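Local structure of SusD homolog (Bacteroides thetaiotaomicron, 3SGH) at residues Gln141-Ile155 with Lys192-Tyr206. The protein probably binds glycans at the outer membrane as a SusD-like lipoprotein, helping to capture sugars for uptake by its gut bacterium. Sequence-based numbering, arbitrary orientation. Where two conformers were deposited one is given.
Sequences QTVWHAMFDDLDNAI and KLRMAIRISGVEPEY
The imidazole of His145 lies over the phenol ring of Tyr206 in an offset stack, the two planes only 5° apart and the centroids separated by 3.8 Å. At the edge of the same imidazole, NE2 donates to Glu203 OE1 at 2.6 Å, an almost straight bond that stays in the ring plane and uses the syn lone pair of the oxygen. The other carboxylate oxygen, Glu203 OE2, accepts from Gln141 NE2 at 2.9 Å, so neighbouring turns of helix 140-162 grip both oxygens of the residue in the N-cap position of helix 204-217. With an alanine in place of His145, Glu203 OE1 would probably lose this donor and the Tyr206 face its stacking partner, leaving the phenol freer to turn. Tyr206 also directs its edge at the face of Phe148, with the planes at 75°, while its OH reaches a water that donates to Asp149.

This contact illustrates how the alpha-alpha superhelix of a SusD-like protein is built: helix 140-162 runs nearly antiparallel to helix 181-198, their local axes 11.2 Å apart, and the chain then turns into helix 204-217, which brings Tyr206 back against the first helix. Phe148 is one of three knobs here, with Met195 and Lys192, and is seated among Lys192, Met195, Ala196 and Tyr206. The selenomethionine at Met195 bends at chi3 (51°), which brings its CE over the centre of the Phe148 ring, 4.0 Å from the centroid. Ile199 CG2 meets a face of Trp144, coming to 3.7 Å from its CD2. Lys192, extended throughout, runs past Leu151 and Ile155 to a salt bridge between its NZ and Asp152 OD1 at 2.6 Å; Glu213 is a second acidic partner for this ammonium.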
ATOM      1  N   GLN A 141     -13.672  -8.339 -11.470  1.00 17.59           N
ATOM      2  CA  GLN A 141     -12.962  -9.049 -12.535  1.00 17.95           C
ATOM      3  C   GLN A 141     -12.713  -8.141 -13.747  1.00 17.76           C
ATOM      4  O   GLN A 141     -11.604  -8.118 -14.310  1.00 16.84           O
ATOM      5  CB  GLN A 141     -13.677 -10.353 -12.955  1.00 18.57           C
ATOM      6  CG  GLN A 141     -12.904 -11.076 -14.011  1.00 22.15           C
ATOM      7  CD  GLN A 141     -13.711 -12.170 -14.647  1.00 26.73           C
ATOM      8  OE1 GLN A 141     -14.858 -11.951 -15.053  1.00 27.07           O
ATOM      9  NE2 GLN A 141     -13.129 -13.349 -14.746  1.00 28.21           N
ATOM     10  N   THR A 142     -13.722  -7.373 -14.131  1.00 17.62           N
ATOM     11  CA  THR A 142     -13.644  -6.598 -15.360  1.00 18.32           C
ATOM     12  C   THR A 142     -12.633  -5.494 -15.228  1.00 18.06           C
ATOM     13  O   THR A 142     -11.824  -5.281 -16.132  1.00 18.88           O
ATOM     14  CB  THR A 142     -15.049  -6.025 -15.729  1.00 18.38           C
ATOM     15  OG1 THR A 142     -15.912  -7.134 -16.069  1.00 19.42           O
ATOM     16  CG2 THR A 142     -14.965  -5.078 -16.907  1.00 19.51           C
ATOM     17  N   VAL A 143     -12.658  -4.788 -14.099  1.00 18.02           N
ATOM     18  CA  VAL A 143     -11.699  -3.674 -13.922  1.00 17.43           C
ATOM     19  C   VAL A 143     -10.268  -4.188 -13.772  1.00 17.00           C
ATOM     20  O   VAL A 143      -9.374  -3.619 -14.346  1.00 16.27           O
ATOM     21  CB  VAL A 143     -12.080  -2.663 -12.800  1.00 17.93           C
ATOM     22  CG1 VAL A 143     -12.072  -3.280 -11.400  1.00 20.03           C
ATOM     23  CG2 VAL A 143     -11.177  -1.464 -12.881  1.00 18.20           C
ATOM     24  N   TRP A 144     -10.043  -5.273 -13.041  1.00 16.90           N
ATOM     25  CA  TRP A 144      -8.684  -5.798 -12.949  1.00 15.82           C
ATOM     26  C   TRP A 144      -8.162  -6.188 -14.333  1.00 16.50           C
ATOM     27  O   TRP A 144      -7.045  -5.840 -14.702  1.00 16.02           O
ATOM     28  CB  TRP A 144      -8.629  -6.951 -11.947  1.00 16.65           C
ATOM     29  CG  TRP A 144      -8.588  -6.432 -10.503  1.00 14.37           C
ATOM     30  CD1 TRP A 144      -9.643  -6.309  -9.655  1.00 14.07           C
ATOM     31  CD2 TRP A 144      -7.451  -5.905  -9.792  1.00 15.04           C
ATOM     32  NE1 TRP A 144      -9.252  -5.804  -8.473  1.00 17.48           N
ATOM     33  CE2 TRP A 144      -7.917  -5.507  -8.519  1.00 15.24           C
ATOM     34  CE3 TRP A 144      -6.107  -5.749 -10.102  1.00 14.16           C
ATOM     35  CZ2 TRP A 144      -7.069  -4.982  -7.544  1.00 15.02           C
ATOM     36  CZ3 TRP A 144      -5.263  -5.179  -9.147  1.00 14.78           C
ATOM     37  CH2 TRP A 144      -5.751  -4.792  -7.898  1.00 16.66           C
ATOM     38  N   HIS A 145      -8.967  -6.911 -15.096  1.00 16.39           N
ATOM     39  CA  HIS A 145      -8.539  -7.304 -16.469  1.00 17.60           C
ATOM     40  C   HIS A 145      -8.323  -6.100 -17.394  1.00 17.79           C
ATOM     41  O   HIS A 145      -7.292  -6.029 -18.111  1.00 17.61           O
ATOM     42  CB  HIS A 145      -9.511  -8.294 -17.082  1.00 17.73           C
ATOM     43  CG  HIS A 145      -9.420  -9.672 -16.494  1.00 20.63           C
ATOM     44  ND1 HIS A 145      -9.624 -10.810 -17.239  1.00 25.31           N
ATOM     45  CD2 HIS A 145      -9.183 -10.091 -15.234  1.00 19.76           C
ATOM     46  CE1 HIS A 145      -9.505 -11.871 -16.459  1.00 23.95           C
ATOM     47  NE2 HIS A 145      -9.244 -11.463 -15.235  1.00 22.37           N
ATOM     48  N   ALA A 146      -9.247  -5.133 -17.350  1.00 17.42           N
ATOM     49  CA  ALA A 146      -9.103  -3.892 -18.100  1.00 16.99           C
ATOM     50  C   ALA A 146      -7.823  -3.146 -17.745  1.00 17.12           C
ATOM     51  O   ALA A 146      -7.163  -2.649 -18.647  1.00 16.97           O
ATOM     52  CB  ALA A 146     -10.301  -2.964 -17.895  1.00 17.02           C
HETATM   53  N   MSE A 147      -7.500  -3.069 -16.442  1.00 16.81           N
HETATM   54  CA  MSE A 147      -6.293  -2.381 -15.986  1.00 16.70           C
HETATM   55  C   MSE A 147      -5.039  -3.113 -16.460  1.00 15.98           C
HETATM   56  O   MSE A 147      -4.087  -2.449 -16.887  1.00 16.97           O
HETATM   57  CB  MSE A 147      -6.277  -2.132 -14.461  1.00 17.06           C
HETATM   58  CG  MSE A 147      -7.312  -1.178 -14.003  1.00 17.20           C
HETATM   59 SE   MSE A 147      -7.143  -0.728 -12.136  0.75 14.21          SE
HETATM   60  CE  MSE A 147      -7.630  -2.492 -11.475  1.00 15.62           C
ATOM     61  N   PHE A 148      -5.011  -4.447 -16.416  1.00 16.01           N
ATOM     62  CA  PHE A 148      -3.884  -5.209 -17.005  1.00 15.45           C
ATOM     63  C   PHE A 148      -3.719  -4.880 -18.506  1.00 17.17           C
ATOM     64  O   PHE A 148      -2.605  -4.660 -18.984  1.00 15.93           O
ATOM     65  CB  PHE A 148      -4.042  -6.735 -16.819  1.00 14.87           C
ATOM     66  CG  PHE A 148      -3.635  -7.256 -15.449  1.00 16.05           C
ATOM     67  CD1 PHE A 148      -2.305  -7.274 -15.083  1.00 13.13           C
ATOM     68  CD2 PHE A 148      -4.592  -7.715 -14.533  1.00 16.38           C
ATOM     69  CE1 PHE A 148      -1.895  -7.724 -13.859  1.00 17.75           C
ATOM     70  CE2 PHE A 148      -4.194  -8.195 -13.303  1.00 16.27           C
ATOM     71  CZ  PHE A 148      -2.837  -8.202 -12.956  1.00 16.56           C
ATOM     72  N   ASP A 149      -4.841  -4.837 -19.226  1.00 17.70           N
ATOM     73  CA  ASP A 149      -4.806  -4.470 -20.648  1.00 19.84           C
ATOM     74  C   ASP A 149      -4.192  -3.084 -20.904  1.00 19.47           C
ATOM     75  O   ASP A 149      -3.358  -2.923 -21.806  1.00 18.22           O
ATOM     76  CB  ASP A 149      -6.197  -4.591 -21.289  1.00 20.78           C
ATOM     77  CG  ASP A 149      -6.717  -6.033 -21.307  1.00 23.09           C
ATOM     78  OD1 ASP A 149      -5.922  -6.976 -21.144  1.00 23.27           O
ATOM     79  OD2 ASP A 149      -7.950  -6.207 -21.474  1.00 24.31           O
ATOM     80  N   ASP A 150      -4.594  -2.082 -20.123  1.00 18.59           N
ATOM     81  CA  ASP A 150      -4.108  -0.734 -20.348  1.00 18.49           C
ATOM     82  C   ASP A 150      -2.628  -0.669 -19.951  1.00 16.96           C
ATOM     83  O   ASP A 150      -1.808  -0.014 -20.602  1.00 17.91           O
ATOM     84  CB  ASP A 150      -4.941   0.257 -19.555  1.00 18.79           C
ATOM     85  CG  ASP A 150      -6.321   0.515 -20.197  1.00 21.14           C
ATOM     86  OD1 ASP A 150      -6.502   0.230 -21.400  1.00 23.59           O
ATOM     87  OD2 ASP A 150      -7.203   1.035 -19.496  1.00 20.24           O
ATOM     88  N   LEU A 151      -2.293  -1.391 -18.894  1.00 15.34           N
ATOM     89  CA  LEU A 151      -0.919  -1.398 -18.406  1.00 15.95           C
ATOM     90  C   LEU A 151      -0.048  -2.062 -19.477  1.00 16.23           C
ATOM     91  O   LEU A 151       1.047  -1.598 -19.755  1.00 16.12           O
ATOM     92  CB  LEU A 151      -0.848  -2.130 -17.059  1.00 16.05           C
ATOM     93  CG  LEU A 151       0.552  -2.195 -16.431  1.00 17.81           C
ATOM     94  CD1 LEU A 151       1.171  -0.838 -16.256  1.00 16.37           C
ATOM     95  CD2 LEU A 151       0.464  -2.946 -15.066  1.00 15.61           C
ATOM     96  N   ASP A 152      -0.536  -3.127 -20.130  1.00 17.09           N
ATOM     97  CA  ASP A 152       0.261  -3.754 -21.197  1.00 18.14           C
ATOM     98  C   ASP A 152       0.529  -2.815 -22.367  1.00 18.69           C
ATOM     99  O   ASP A 152       1.604  -2.839 -23.003  1.00 19.09           O
ATOM    100  CB  ASP A 152      -0.429  -5.038 -21.694  1.00 17.28           C
ATOM    101  CG  ASP A 152      -0.232  -6.226 -20.747  1.00 22.52           C
ATOM    102  OD1 ASP A 152       0.743  -6.207 -19.950  1.00 25.33           O
ATOM    103  OD2 ASP A 152      -1.047  -7.208 -20.808  1.00 25.44           O
ATOM    104  N   ASN A 153      -0.467  -1.998 -22.680  1.00 20.19           N
ATOM    105  CA  ASN A 153      -0.342  -1.008 -23.738  1.00 19.56           C
ATOM    106  C   ASN A 153       0.735   0.010 -23.366  1.00 18.94           C
ATOM    107  O   ASN A 153       1.564   0.331 -24.185  1.00 18.40           O
ATOM    108  CB  ASN A 153      -1.652  -0.278 -23.943  1.00 19.27           C
ATOM    109  CG  ASN A 153      -1.627   0.610 -25.193  1.00 21.97           C
ATOM    110  OD1 ASN A 153      -1.629   0.071 -26.316  1.00 22.00           O
ATOM    111  ND2 ASN A 153      -1.570   1.960 -25.012  1.00 19.73           N
ATOM    112  N   ALA A 154       0.727   0.482 -22.115  1.00 18.03           N
ATOM    113  CA  ALA A 154       1.746   1.413 -21.629  1.00 17.79           C
ATOM    114  C   ALA A 154       3.142   0.798 -21.687  1.00 18.24           C
ATOM    115  O   ALA A 154       4.104   1.459 -22.153  1.00 18.09           O
ATOM    116  CB  ALA A 154       1.413   1.854 -20.240  1.00 17.56           C
ATOM    117  N   ILE A 155       3.243  -0.464 -21.274  1.00 18.03           N
ATOM    118  CA  ILE A 155       4.491  -1.216 -21.317  1.00 17.77           C
ATOM    119  C   ILE A 155       5.041  -1.306 -22.739  1.00 18.54           C
ATOM    120  O   ILE A 155       6.243  -1.113 -22.935  1.00 18.63           O
ATOM    121  CB  ILE A 155       4.362  -2.641 -20.653  1.00 18.11           C
ATOM    122  CG1 ILE A 155       4.219  -2.471 -19.136  1.00 18.02           C
ATOM    123  CG2 ILE A 155       5.527  -3.522 -21.039  1.00 17.03           C
ATOM    124  CD1 ILE A 155       3.750  -3.734 -18.363  1.00 17.08           C
ATOM    125  N   LYS A 192       2.708  -4.512 -12.518  1.00 13.79           N
ATOM    126  CA  LYS A 192       2.025  -5.640 -13.153  1.00 13.90           C
ATOM    127  C   LYS A 192       2.168  -6.876 -12.264  1.00 14.17           C
ATOM    128  O   LYS A 192       1.204  -7.571 -12.004  1.00 13.85           O
ATOM    129  CB  LYS A 192       2.555  -5.904 -14.548  1.00 13.08           C
ATOM    130  CG  LYS A 192       1.853  -7.050 -15.287  1.00 15.84           C
ATOM    131  CD  LYS A 192       2.342  -7.058 -16.761  1.00 15.56           C
ATOM    132  CE  LYS A 192       1.763  -8.209 -17.544  1.00 16.04           C
ATOM    133  NZ  LYS A 192       2.106  -8.177 -18.997  1.00 14.74           N
ATOM    134  N   LEU A 193       3.366  -7.113 -11.745  1.00 13.58           N
ATOM    135  CA  LEU A 193       3.585  -8.264 -10.848  1.00 14.33           C
ATOM    136  C   LEU A 193       2.846  -8.127  -9.503  1.00 13.91           C
ATOM    137  O   LEU A 193       2.243  -9.118  -9.025  1.00 15.35           O
ATOM    138  CB  LEU A 193       5.074  -8.491 -10.629  1.00 15.18           C
ATOM    139  CG  LEU A 193       5.486  -9.664  -9.770  1.00 13.36           C
ATOM    140  CD1 LEU A 193       4.922 -10.959 -10.365  1.00 13.77           C
ATOM    141  CD2 LEU A 193       7.025  -9.726  -9.689  1.00 15.40           C
ATOM    142  N   ARG A 194       2.846  -6.927  -8.929  1.00 14.72           N
ATOM    143  CA  ARG A 194       2.049  -6.646  -7.689  1.00 14.38           C
ATOM    144  C   ARG A 194       0.578  -6.986  -7.888  1.00 13.79           C
ATOM    145  O   ARG A 194      -0.057  -7.705  -7.073  1.00 14.35           O
ATOM    146  CB  ARG A 194       2.149  -5.192  -7.283  1.00 14.64           C
ATOM    147  CG  ARG A 194       1.292  -4.859  -6.059  1.00 16.88           C
ATOM    148  CD  ARG A 194       1.164  -3.340  -5.870  1.00 18.13           C
ATOM    149  NE  ARG A 194       2.391  -2.726  -5.392  1.00 17.20           N
ATOM    150  CZ  ARG A 194       2.523  -1.404  -5.166  1.00 18.99           C
ATOM    151  NH1 ARG A 194       1.510  -0.566  -5.410  1.00 18.73           N
ATOM    152  NH2 ARG A 194       3.657  -0.914  -4.748  1.00 19.56           N
HETATM  153  N   MSE A 195       0.028  -6.496  -9.004  1.00 13.71           N
HETATM  154  CA  MSE A 195      -1.367  -6.747  -9.354  1.00 15.24           C
HETATM  155  C   MSE A 195      -1.670  -8.236  -9.545  1.00 15.25           C
HETATM  156  O   MSE A 195      -2.703  -8.758  -9.031  1.00 14.29           O
HETATM  157  CB  MSE A 195      -1.758  -5.896 -10.589  1.00 15.01           C
HETATM  158  CG  MSE A 195      -1.622  -4.430 -10.281  1.00 17.11           C
HETATM  159 SE   MSE A 195      -1.934  -3.366 -11.895  0.75 15.29          SE
HETATM  160  CE  MSE A 195      -3.593  -4.150 -12.423  1.00 18.93           C
ATOM    161  N   ALA A 196      -0.771  -8.926 -10.249  1.00 14.95           N
ATOM    162  CA  ALA A 196      -0.900 -10.349 -10.526  1.00 14.55           C
ATOM    163  C   ALA A 196      -0.943 -11.143  -9.213  1.00 14.43           C
ATOM    164  O   ALA A 196      -1.808 -11.985  -9.014  1.00 14.46           O
ATOM    165  CB  ALA A 196       0.265 -10.850 -11.405  1.00 14.73           C
ATOM    166  N   ILE A 197      -0.009 -10.864  -8.308  1.00 14.30           N
ATOM    167  CA  ILE A 197       0.008 -11.523  -6.986  1.00 15.03           C
ATOM    168  C   ILE A 197      -1.293 -11.209  -6.234  1.00 15.26           C
ATOM    169  O   ILE A 197      -1.902 -12.091  -5.638  1.00 16.17           O
ATOM    170  CB  ILE A 197       1.268 -11.109  -6.154  1.00 14.82           C
ATOM    171  CG1 ILE A 197       2.512 -11.849  -6.737  1.00 17.01           C
ATOM    172  CG2 ILE A 197       1.051 -11.390  -4.611  1.00 15.43           C
ATOM    173  CD1 ILE A 197       2.569 -13.386  -6.390  1.00 16.57           C
ATOM    174  N   ARG A 198      -1.774  -9.975  -6.349  1.00 15.18           N
ATOM    175  CA  ARG A 198      -2.961  -9.590  -5.571  1.00 15.72           C
ATOM    176  C   ARG A 198      -4.202 -10.358  -5.963  1.00 15.01           C
ATOM    177  O   ARG A 198      -5.037 -10.683  -5.079  1.00 15.33           O
ATOM    178  CB  ARG A 198      -3.217  -8.114  -5.666  1.00 15.80           C
ATOM    179  CG  ARG A 198      -4.368  -7.719  -4.711  1.00 18.35           C
ATOM    180  CD  ARG A 198      -4.309  -6.408  -4.241  1.00 20.49           C
ATOM    181  NE  ARG A 198      -3.057  -6.089  -3.591  1.00 18.31           N
ATOM    182  CZ  ARG A 198      -2.646  -4.841  -3.477  1.00 18.70           C
ATOM    183  NH1 ARG A 198      -3.422  -3.847  -3.943  1.00 16.97           N
ATOM    184  NH2 ARG A 198      -1.474  -4.568  -2.890  1.00 16.81           N
ATOM    185  N   ILE A 199      -4.344 -10.624  -7.275  1.00 15.05           N
ATOM    186  CA  ILE A 199      -5.478 -11.413  -7.785  1.00 15.57           C
ATOM    187  C   ILE A 199      -5.246 -12.935  -7.944  1.00 16.29           C
ATOM    188  O   ILE A 199      -6.138 -13.656  -8.500  1.00 15.46           O
ATOM    189  CB  ILE A 199      -6.080 -10.792  -9.063  1.00 16.17           C
ATOM    190  CG1 ILE A 199      -5.142 -10.919 -10.266  1.00 17.96           C
ATOM    191  CG2 ILE A 199      -6.469  -9.312  -8.836  1.00 16.20           C
ATOM    192  CD1 ILE A 199      -5.935 -10.885 -11.597  1.00 19.54           C
ATOM    193  N   SER A 200      -4.138 -13.423  -7.365  1.00 15.22           N
ATOM    194  CA  SER A 200      -3.647 -14.766  -7.629  1.00 16.32           C
ATOM    195  C   SER A 200      -4.458 -15.813  -6.884  1.00 16.27           C
ATOM    196  O   SER A 200      -4.493 -16.992  -7.295  1.00 17.38           O
ATOM    197  CB  SER A 200      -2.171 -14.902  -7.298  1.00 15.80           C
ATOM    198  OG  SER A 200      -1.903 -14.678  -5.932  1.00 16.04           O
ATOM    199  N   GLY A 201      -5.131 -15.392  -5.805  1.00 16.11           N
ATOM    200  CA  GLY A 201      -5.969 -16.332  -5.042  1.00 17.00           C
ATOM    201  C   GLY A 201      -7.231 -16.662  -5.825  1.00 17.43           C
ATOM    202  O   GLY A 201      -7.656 -17.844  -5.939  1.00 16.23           O
ATOM    203  N   VAL A 202      -7.849 -15.615  -6.370  1.00 16.61           N
ATOM    204  CA  VAL A 202      -9.117 -15.775  -7.088  1.00 16.44           C
ATOM    205  C   VAL A 202      -8.923 -16.237  -8.512  1.00 17.02           C
ATOM    206  O   VAL A 202      -9.727 -17.022  -8.983  1.00 16.20           O
ATOM    207  CB  VAL A 202      -9.976 -14.476  -7.054  1.00 15.98           C
ATOM    208  CG1 VAL A 202      -9.225 -13.272  -7.688  1.00 15.90           C
ATOM    209  CG2 VAL A 202     -11.389 -14.696  -7.712  1.00 18.37           C
ATOM    210  N   GLU A 203      -7.843 -15.812  -9.175  1.00 16.54           N
ATOM    211  CA  GLU A 203      -7.524 -16.246 -10.549  1.00 16.97           C
ATOM    212  C   GLU A 203      -6.085 -16.758 -10.711  1.00 17.33           C
ATOM    213  O   GLU A 203      -5.200 -16.065 -11.280  1.00 18.06           O
ATOM    214  CB  GLU A 203      -7.811 -15.122 -11.547  1.00 16.97           C
ATOM    215  CG  GLU A 203      -9.286 -14.779 -11.684  1.00 19.09           C
ATOM    216  CD  GLU A 203      -9.582 -13.918 -12.881  1.00 21.14           C
ATOM    217  OE1 GLU A 203      -8.722 -13.073 -13.215  1.00 23.34           O
ATOM    218  OE2 GLU A 203     -10.673 -14.066 -13.483  1.00 24.05           O
ATOM    219  N   PRO A 204      -5.840 -17.968 -10.222  1.00 17.63           N
ATOM    220  CA  PRO A 204      -4.450 -18.416 -10.151  1.00 18.04           C
ATOM    221  C   PRO A 204      -3.767 -18.540 -11.487  1.00 18.68           C
ATOM    222  O   PRO A 204      -2.574 -18.245 -11.613  1.00 19.41           O
ATOM    223  CB  PRO A 204      -4.546 -19.786  -9.471  1.00 18.99           C
ATOM    224  CG  PRO A 204      -5.935 -20.025  -9.129  1.00 19.35           C
ATOM    225  CD  PRO A 204      -6.732 -18.801  -9.399  1.00 18.26           C
ATOM    226  N   GLU A 205      -4.504 -18.974 -12.496  1.00 18.28           N
ATOM    227  CA  GLU A 205      -3.834 -19.203 -13.779  0.50 18.84           C
ATOM    228  C   GLU A 205      -3.678 -17.900 -14.558  1.00 17.45           C
ATOM    229  O   GLU A 205      -2.581 -17.642 -15.075  1.00 17.54           O
ATOM    230  CB  GLU A 205      -4.470 -20.335 -14.579  0.50 19.12           C
ATOM    231  CG  GLU A 205      -4.499 -21.702 -13.816  0.50 23.00           C
ATOM    232  CD  GLU A 205      -3.137 -22.154 -13.255  0.50 25.44           C
ATOM    233  OE1 GLU A 205      -2.142 -22.186 -14.017  0.50 26.35           O
ATOM    234  OE2 GLU A 205      -3.081 -22.491 -12.045  0.50 29.79           O
ATOM    235  N   TYR A 206      -4.689 -17.036 -14.585  1.00 18.38           N
ATOM    236  CA  TYR A 206      -4.553 -15.714 -15.232  1.00 18.50           C
ATOM    237  C   TYR A 206      -3.431 -14.914 -14.547  1.00 17.75           C
ATOM    238  O   TYR A 206      -2.615 -14.279 -15.207  1.00 17.32           O
ATOM    239  CB  TYR A 206      -5.870 -14.953 -15.179  1.00 18.32           C
ATOM    240  CG  TYR A 206      -5.867 -13.572 -15.771  1.00 18.89           C
ATOM    241  CD1 TYR A 206      -6.225 -13.356 -17.099  1.00 22.87           C
ATOM    242  CD2 TYR A 206      -5.556 -12.468 -15.003  1.00 18.70           C
ATOM    243  CE1 TYR A 206      -6.251 -12.060 -17.630  1.00 21.27           C
ATOM    244  CE2 TYR A 206      -5.600 -11.214 -15.516  1.00 18.25           C
ATOM    245  CZ  TYR A 206      -5.927 -10.994 -16.796  1.00 20.00           C
ATOM    246  OH  TYR A 206      -5.931  -9.684 -17.259  1.00 20.63           O
TER
HETATM  247  O   HOH W   1      -6.735  -9.301 -19.815  1.00 26.39           O